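Long-range contacts in ML032222a iGluR (Mnemiopsis leidyi, PDB 4YKJ), which probably acts as a ctenophore ionotropic glutamate receptor subunit, with a ligand-binding domain that holds a small amino acid such as alanine or glycine: residues R61-L66 and G142-E147; D91-S96 and F212-G217. All blocks are in the same frame, centred on the assembly; numbering follows the deposited sequence.

Interaction 1 (R61-L66 and G142-E147). With ALA (alanine), chain E.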
loop_
_atom_site.group_PDB
_atom_site.type_symbol
_atom_site.label_atom_id
_atom_site.label_comp_id
_atom_site.label_asym_id
_atom_site.label_seq_id
_atom_site.Cartn_x
_atom_site.Cartn_y
_atom_site.Cartn_z
ATOM N N ARG B 61 -11.446 -4.576 -24.301
ATOM C CA ARG B 61 -11.483 -5.399 -23.081
ATOM C C ARG B 61 -10.116 -5.593 -22.385
ATOM O O ARG B 61 -9.861 -6.609 -21.712
ATOM C CB ARG B 61 -12.239 -6.724 -23.335
ATOM C CG ARG B 61 -13.798 -6.562 -23.633
ATOM C CD ARG B 61 -14.520 -5.760 -22.526
ATOM N NE ARG B 61 -15.968 -5.973 -22.527
ATOM C CZ ARG B 61 -16.849 -5.242 -23.215
ATOM N NH1 ARG B 61 -16.456 -4.220 -23.964
ATOM N NH2 ARG B 61 -18.145 -5.533 -23.154
ATOM N N LYS B 62 -9.279 -4.573 -22.515
ATOM C CA LYS B 62 -7.939 -4.565 -21.929
ATOM C C LYS B 62 -7.836 -3.659 -20.710
ATOM O O LYS B 62 -8.540 -2.653 -20.596
ATOM C CB LYS B 62 -6.908 -4.133 -22.975
ATOM C CG LYS B 62 -6.654 -5.177 -24.045
ATOM C CD LYS B 62 -5.840 -4.638 -25.198
ATOM C CE LYS B 62 -5.521 -5.737 -26.202
ATOM N NZ LYS B 62 -4.759 -5.221 -27.366
ATOM N N PHE B 63 -6.932 -4.010 -19.799
ATOM C CA PHE B 63 -6.693 -3.150 -18.665
ATOM C C PHE B 63 -5.943 -1.920 -19.114
ATOM O O PHE B 63 -6.385 -0.779 -18.880
ATOM C CB PHE B 63 -5.978 -3.915 -17.552
ATOM C CG PHE B 63 -6.921 -4.667 -16.683
ATOM C CD1 PHE B 63 -7.483 -5.855 -17.109
ATOM C CD2 PHE B 63 -7.287 -4.148 -15.447
ATOM C CE1 PHE B 63 -8.438 -6.524 -16.300
ATOM C CE2 PHE B 63 -8.210 -4.821 -14.647
ATOM C CZ PHE B 63 -8.779 -5.990 -15.084
ATOM N N GLY B 64 -4.788 -2.105 -19.748
ATOM C CA GLY B 64 -4.105 -1.002 -20.387
ATOM C C GLY B 64 -2.611 -1.058 -20.261
ATOM O O GLY B 64 -2.057 -1.190 -19.167
ATOM N N ALA B 65 -1.957 -0.884 -21.400
ATOM C CA ALA B 65 -0.515 -0.803 -21.494
ATOM C C ALA B 65 -0.115 0.165 -22.587
ATOM O O ALA B 65 -0.926 0.521 -23.448
ATOM C CB ALA B 65 0.078 -2.185 -21.765
ATOM N N LEU B 66 1.139 0.591 -22.516
ATOM C CA LEU B 66 1.719 1.551 -23.447
ATOM C C LEU B 66 2.429 0.803 -24.546
ATOM O O LEU B 66 3.359 0.030 -24.273
ATOM C CB LEU B 66 2.712 2.471 -22.736
ATOM C CG LEU B 66 3.369 3.574 -23.566
ATOM C CD1 LEU B 66 2.357 4.426 -24.306
ATOM C CD2 LEU B 66 4.198 4.422 -22.617
ATOM N N GLY B 142 -1.916 -10.109 -22.467
ATOM C CA GLY B 142 -1.469 -8.892 -23.094
ATOM C C GLY B 142 -2.148 -7.659 -22.532
ATOM O O GLY B 142 -3.349 -7.662 -22.225
ATOM N N SER B 143 -1.367 -6.588 -22.407
ATOM C CA SER B 143 -1.866 -5.274 -21.973
ATOM C C SER B 143 -2.442 -5.292 -20.568
ATOM O O SER B 143 -3.306 -4.487 -20.223
ATOM C CB SER B 143 -2.848 -4.692 -22.993
ATOM O OG SER B 143 -2.189 -4.462 -24.231
ATOM N N ARG B 144 -1.924 -6.160 -19.735
ATOM C CA ARG B 144 -2.285 -6.256 -18.339
ATOM C C ARG B 144 -1.000 -6.063 -17.518
ATOM O O ARG B 144 0.114 -6.186 -18.032
ATOM C CB ARG B 144 -2.926 -7.630 -18.111
ATOM C CG ARG B 144 -3.548 -7.933 -16.768
ATOM C CD ARG B 144 -3.996 -9.370 -16.771
ATOM N NE ARG B 144 -4.359 -9.898 -15.462
ATOM C CZ ARG B 144 -5.569 -9.864 -14.919
ATOM N NH1 ARG B 144 -6.588 -9.304 -15.548
ATOM N NH2 ARG B 144 -5.744 -10.377 -13.726
ATOM N N HIS B 145 -1.134 -5.776 -16.242
ATOM C CA HIS B 145 -0.007 -5.355 -15.431
ATOM C C HIS B 145 1.178 -6.343 -15.388
ATOM O O HIS B 145 2.315 -5.903 -15.501
ATOM C CB HIS B 145 -0.515 -4.988 -14.029
ATOM C CG HIS B 145 0.556 -4.847 -12.994
ATOM N ND1 HIS B 145 1.365 -3.733 -12.886
ATOM C CD2 HIS B 145 0.906 -5.682 -11.989
ATOM C CE1 HIS B 145 2.147 -3.880 -11.830
ATOM N NE2 HIS B 145 1.914 -5.064 -11.296
ATOM N N PRO B 146 0.951 -7.648 -15.167
ATOM C CA PRO B 146 2.129 -8.532 -15.056
ATOM C C PRO B 146 3.008 -8.441 -16.293
ATOM O O PRO B 146 4.239 -8.356 -16.163
ATOM C CB PRO B 146 1.511 -9.912 -14.870
ATOM C CG PRO B 146 0.181 -9.614 -14.166
ATOM C CD PRO B 146 -0.305 -8.346 -14.829
ATOM N N GLU B 147 2.421 -8.415 -17.487
ATOM C CA GLU B 147 3.207 -8.239 -18.706
ATOM C C GLU B 147 4.053 -6.992 -18.635
ATOM O O GLU B 147 5.242 -7.031 -18.998
ATOM C CB GLU B 147 2.280 -8.168 -19.923
ATOM C CG GLU B 147 3.005 -8.010 -21.232
ATOM C CD GLU B 147 2.102 -7.655 -22.368
ATOM O OE1 GLU B 147 1.424 -6.617 -22.291
ATOM O OE2 GLU B 147 2.080 -8.412 -23.370
HETATM N N ALA E . -4.462 -5.752 -11.782
HETATM C CA ALA E . -4.309 -6.042 -13.237
HETATM C C ALA E . -4.044 -4.767 -14.027
HETATM O O ALA E . -3.714 -4.825 -15.225
HETATM C CB ALA E . -5.535 -6.734 -13.758
HETATM O OXT ALA E . -4.102 -3.659 -13.475
HETATM O O HOH W 1 -5.617 -6.679 -20.537
#
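The ring plane of Phe63 and the guanidinium plane of Arg144 stand nearly perpendicular, 84° apart, and the methyl group of the bound alanine fills the corner between them. CE1 of Phe63 is only 3.4 Å from NH1 of Arg144, although the two side chains run alongside each other in the same direction. Alanine CB lies over the centre of both flat groups, 3.4 Å above the Phe63 ring and 3.2 Å above the guanidinium. An aromatic ring offers this methyl a nonpolar wall, while arginine supplies a second flat surface whose polar rim pairs with Glu17 and Asp187. The arginine gets there because its CG stands anti to the backbone N (chi1 -173°) and the chain runs extended as far as NE.

The backbones join more conventionally. Gly64 N donates a straight hydrogen bond to Ser143 O at 2.8 Å. Gly64 suits its backbone angles, since any CB would be pressed against the Phe63 carbonyl oxygen. A water accepts from Phe63 N and lies within hydrogen-bonding distance of Gly142 O, linking the segments a second time. Ser143 packs its CA against the small CB of Ala65 at 3.7 Å, while its OG is bonded to Asn74.

Arg144 is the N-cap residue of helix 145-152. Within the segment, Glu147 OE1 takes the amide of Ser143. His145 N, at the start of the helix, donates to alanine O at 2.9 Å, and Arg98 also bonds the ligand; the positive end of the helix dipole and the arginine would probably favour the carboxylate charge. The whole is typical of the ligand cleft of the glutamate-receptor clamshell, a periplasmic-binding-protein-like fold in which the two lobes close over an amino acid.

Interaction 2 (D91-S96 and F212-G217); sequences DLSTNS and FEYAFG. With ALA (alanine), chain E.
Thr94 turns OG1 between its backbone N and carbonyl carbon (chi1 55°), where it accepts a hydrogen bond from Glu213 N at 3.0 Å; Tyr214 swings CG anti to its carbonyl carbon, which brings its ring face against Asp91 CB. That CB sits over the ring centre in a CH-pi contact, 3.7 Å from the centroid and 9° off the normal, while Ser93 OG reaches the ring edge in plane, 3.4 Å from CE1. A tyrosine suits this spot by offering a broad face to the aspartate methylene and a hydroxyl to OE1 of Glu188, whose OE2 bonds Ser93 OG. Replacing Tyr214 by a leucine would probably leave Glu188 OE1 without that hydroxyl mate and Asp91 CB without the flat surface on which it rests.

The strands pair in antiparallel fashion but cross steeply. Ala215 N donates to Leu92 O at 2.9 Å, answered by a weak bond from Leu92 N to Ala215 O, and Thr94 N donates to Glu213 O. Ser93 and Tyr214 form the non-hydrogen-bonded pair between, with Ser93 CA-H directed at Glu213 O. Gly217 suits its place because a CB there would collide with CD2 of Leu92.

Ser93 also binds the ligand: its N donates to alanine OXT in a nearly straight bond of 3.0 Å (174°), and alanine N lies 2.8 Å from both Ser93 OG and Asp91 O. Around this pairing, strand 109-118 continues the sheet beyond 202-218, helix 189-195 packs on Asp91 and Tyr214, helix 145-152 covers Ser93 and Phe212, and Phe106 of the second subunit packs against Thr94.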
loop_
_atom_site.group_PDB
_atom_site.type_symbol
_atom_site.label_atom_id
_atom_site.label_comp_id
_atom_site.label_asym_id
_atom_site.label_seq_id
_atom_site.Cartn_x
_atom_site.Cartn_y
_atom_site.Cartn_z
ATOM N N ASP B 91 -9.560 -3.567 -9.789
ATOM C CA ASP B 91 -8.239 -3.863 -9.242
ATOM C C ASP B 91 -7.162 -3.371 -10.198
ATOM O O ASP B 91 -6.669 -4.158 -11.018
ATOM C CB ASP B 91 -8.071 -5.364 -8.979
ATOM C CG ASP B 91 -8.307 -6.251 -10.196
ATOM O OD1 ASP B 91 -9.306 -6.083 -10.916
ATOM O OD2 ASP B 91 -7.493 -7.212 -10.395
ATOM N N LEU B 92 -6.818 -2.090 -10.116
ATOM C CA LEU B 92 -5.863 -1.505 -11.057
ATOM C C LEU B 92 -4.501 -1.461 -10.382
ATOM O O LEU B 92 -4.282 -0.783 -9.374
ATOM C CB LEU B 92 -6.283 -0.098 -11.496
ATOM C CG LEU B 92 -5.473 0.438 -12.687
ATOM C CD1 LEU B 92 -5.773 -0.325 -13.963
ATOM C CD2 LEU B 92 -5.725 1.923 -12.876
ATOM N N SER B 93 -3.559 -2.230 -10.916
ATOM C CA SER B 93 -2.231 -2.302 -10.324
ATOM C C SER B 93 -1.412 -1.056 -10.580
ATOM O O SER B 93 -1.470 -0.474 -11.660
ATOM C CB SER B 93 -1.462 -3.471 -10.914
ATOM O OG SER B 93 -2.173 -4.668 -10.670
ATOM N N THR B 94 -0.625 -0.698 -9.584
ATOM C CA THR B 94 0.338 0.399 -9.667
ATOM C C THR B 94 1.600 -0.023 -10.417
ATOM O O THR B 94 2.261 -0.999 -10.048
ATOM C CB THR B 94 0.703 0.928 -8.261
ATOM O OG1 THR B 94 1.169 -0.166 -7.445
ATOM C CG2 THR B 94 -0.504 1.602 -7.608
ATOM N N ASN B 95 1.921 0.703 -11.486
ATOM C CA ASN B 95 3.193 0.536 -12.162
ATOM C C ASN B 95 3.663 1.857 -12.717
ATOM O O ASN B 95 2.876 2.793 -12.908
ATOM C CB ASN B 95 3.201 -0.631 -13.177
ATOM C CG ASN B 95 2.346 -0.401 -14.421
ATOM O OD1 ASN B 95 2.461 0.617 -15.110
ATOM N ND2 ASN B 95 1.536 -1.389 -14.751
ATOM N N SER B 96 4.974 1.947 -12.952
ATOM C CA SER B 96 5.582 3.188 -13.375
ATOM C C SER B 96 5.105 3.638 -14.753
ATOM O O SER B 96 4.928 4.824 -14.984
ATOM C CB SER B 96 7.107 3.064 -13.353
ATOM O OG SER B 96 7.584 3.018 -12.020
ATOM N N PHE B 212 3.342 -4.451 -5.267
ATOM C CA PHE B 212 2.610 -3.321 -5.788
ATOM C C PHE B 212 1.241 -3.270 -5.102
ATOM O O PHE B 212 0.981 -4.022 -4.171
ATOM C CB PHE B 212 2.513 -3.404 -7.327
ATOM C CG PHE B 212 1.945 -4.705 -7.829
ATOM C CD1 PHE B 212 2.785 -5.781 -8.076
ATOM C CD2 PHE B 212 0.583 -4.860 -8.025
ATOM C CE1 PHE B 212 2.283 -6.971 -8.532
ATOM C CE2 PHE B 212 0.071 -6.073 -8.467
ATOM C CZ PHE B 212 0.938 -7.137 -8.698
ATOM N N GLU B 213 0.400 -2.349 -5.534
ATOM C CA GLU B 213 -0.907 -2.147 -4.913
ATOM C C GLU B 213 -1.981 -2.181 -5.959
ATOM O O GLU B 213 -1.730 -1.955 -7.140
ATOM C CB GLU B 213 -0.974 -0.762 -4.270
ATOM C CG GLU B 213 0.195 -0.354 -3.374
ATOM C CD GLU B 213 0.057 -0.867 -1.975
ATOM O OE1 GLU B 213 -0.901 -1.623 -1.726
ATOM O OE2 GLU B 213 0.899 -0.509 -1.119
ATOM N N TYR B 214 -3.190 -2.487 -5.518
ATOM C CA TYR B 214 -4.395 -2.184 -6.277
ATOM C C TYR B 214 -4.967 -0.859 -5.801
ATOM O O TYR B 214 -5.111 -0.642 -4.597
ATOM C CB TYR B 214 -5.451 -3.256 -6.060
ATOM C CG TYR B 214 -5.148 -4.619 -6.627
ATOM C CD1 TYR B 214 -4.307 -4.784 -7.722
ATOM C CD2 TYR B 214 -5.737 -5.743 -6.087
ATOM C CE1 TYR B 214 -4.066 -6.050 -8.236
ATOM C CE2 TYR B 214 -5.513 -6.996 -6.596
ATOM C CZ TYR B 214 -4.680 -7.153 -7.653
ATOM O OH TYR B 214 -4.493 -8.434 -8.132
ATOM N N ALA B 215 -5.317 -0.003 -6.739
ATOM C CA ALA B 215 -5.907 1.287 -6.459
ATOM C C ALA B 215 -6.911 1.608 -7.562
ATOM O O ALA B 215 -7.084 0.809 -8.492
ATOM C CB ALA B 215 -4.826 2.337 -6.395
ATOM N N PHE B 216 -7.570 2.755 -7.468
ATOM C CA PHE B 216 -8.373 3.253 -8.571
ATOM C C PHE B 216 -7.491 4.198 -9.407
ATOM O O PHE B 216 -6.546 4.811 -8.888
ATOM C CB PHE B 216 -9.630 3.970 -8.104
ATOM C CG PHE B 216 -10.668 3.075 -7.467
ATOM C CD1 PHE B 216 -10.591 1.688 -7.525
ATOM C CD2 PHE B 216 -11.748 3.638 -6.827
ATOM C CE1 PHE B 216 -11.577 0.887 -6.929
ATOM C CE2 PHE B 216 -12.748 2.842 -6.253
ATOM C CZ PHE B 216 -12.664 1.474 -6.322
ATOM N N GLY B 217 -7.778 4.290 -10.696
ATOM C CA GLY B 217 -7.058 5.170 -11.593
ATOM C C GLY B 217 -7.761 6.497 -11.755
ATOM O O GLY B 217 -8.982 6.535 -11.853
HETATM N N ALA E . -4.462 -5.752 -11.782
HETATM C CA ALA E . -4.309 -6.042 -13.237
HETATM C C ALA E . -4.044 -4.767 -14.027
HETATM O O ALA E . -3.714 -4.825 -15.225
HETATM C CB ALA E . -5.535 -6.734 -13.758
HETATM O OXT ALA E . -4.102 -3.659 -13.475
#

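How the interactions relate
The centres of interactions 1 and 2 lie about 12 Å apart, and both border the bound alanine. Their segments alternate along the chain, in the order 61-66, 91-96, 142-147 and 212-217. Interaction 1 brings a loop of what is, by analogy with related receptors, the first lobe to the start of helix 145-152 in the second, whereas interaction 2 pairs strand 91-93 with the long strand 202-218, which together with 109-118 probably forms the hinge. His145 connects the two: its ND1 is 3.0 Å from Asn95 ND2, a probable hydrogen bond, and its ring packs on Ser93 and Phe212. The two contacts thus line one ligand site, from the cleft and from the connecting strands.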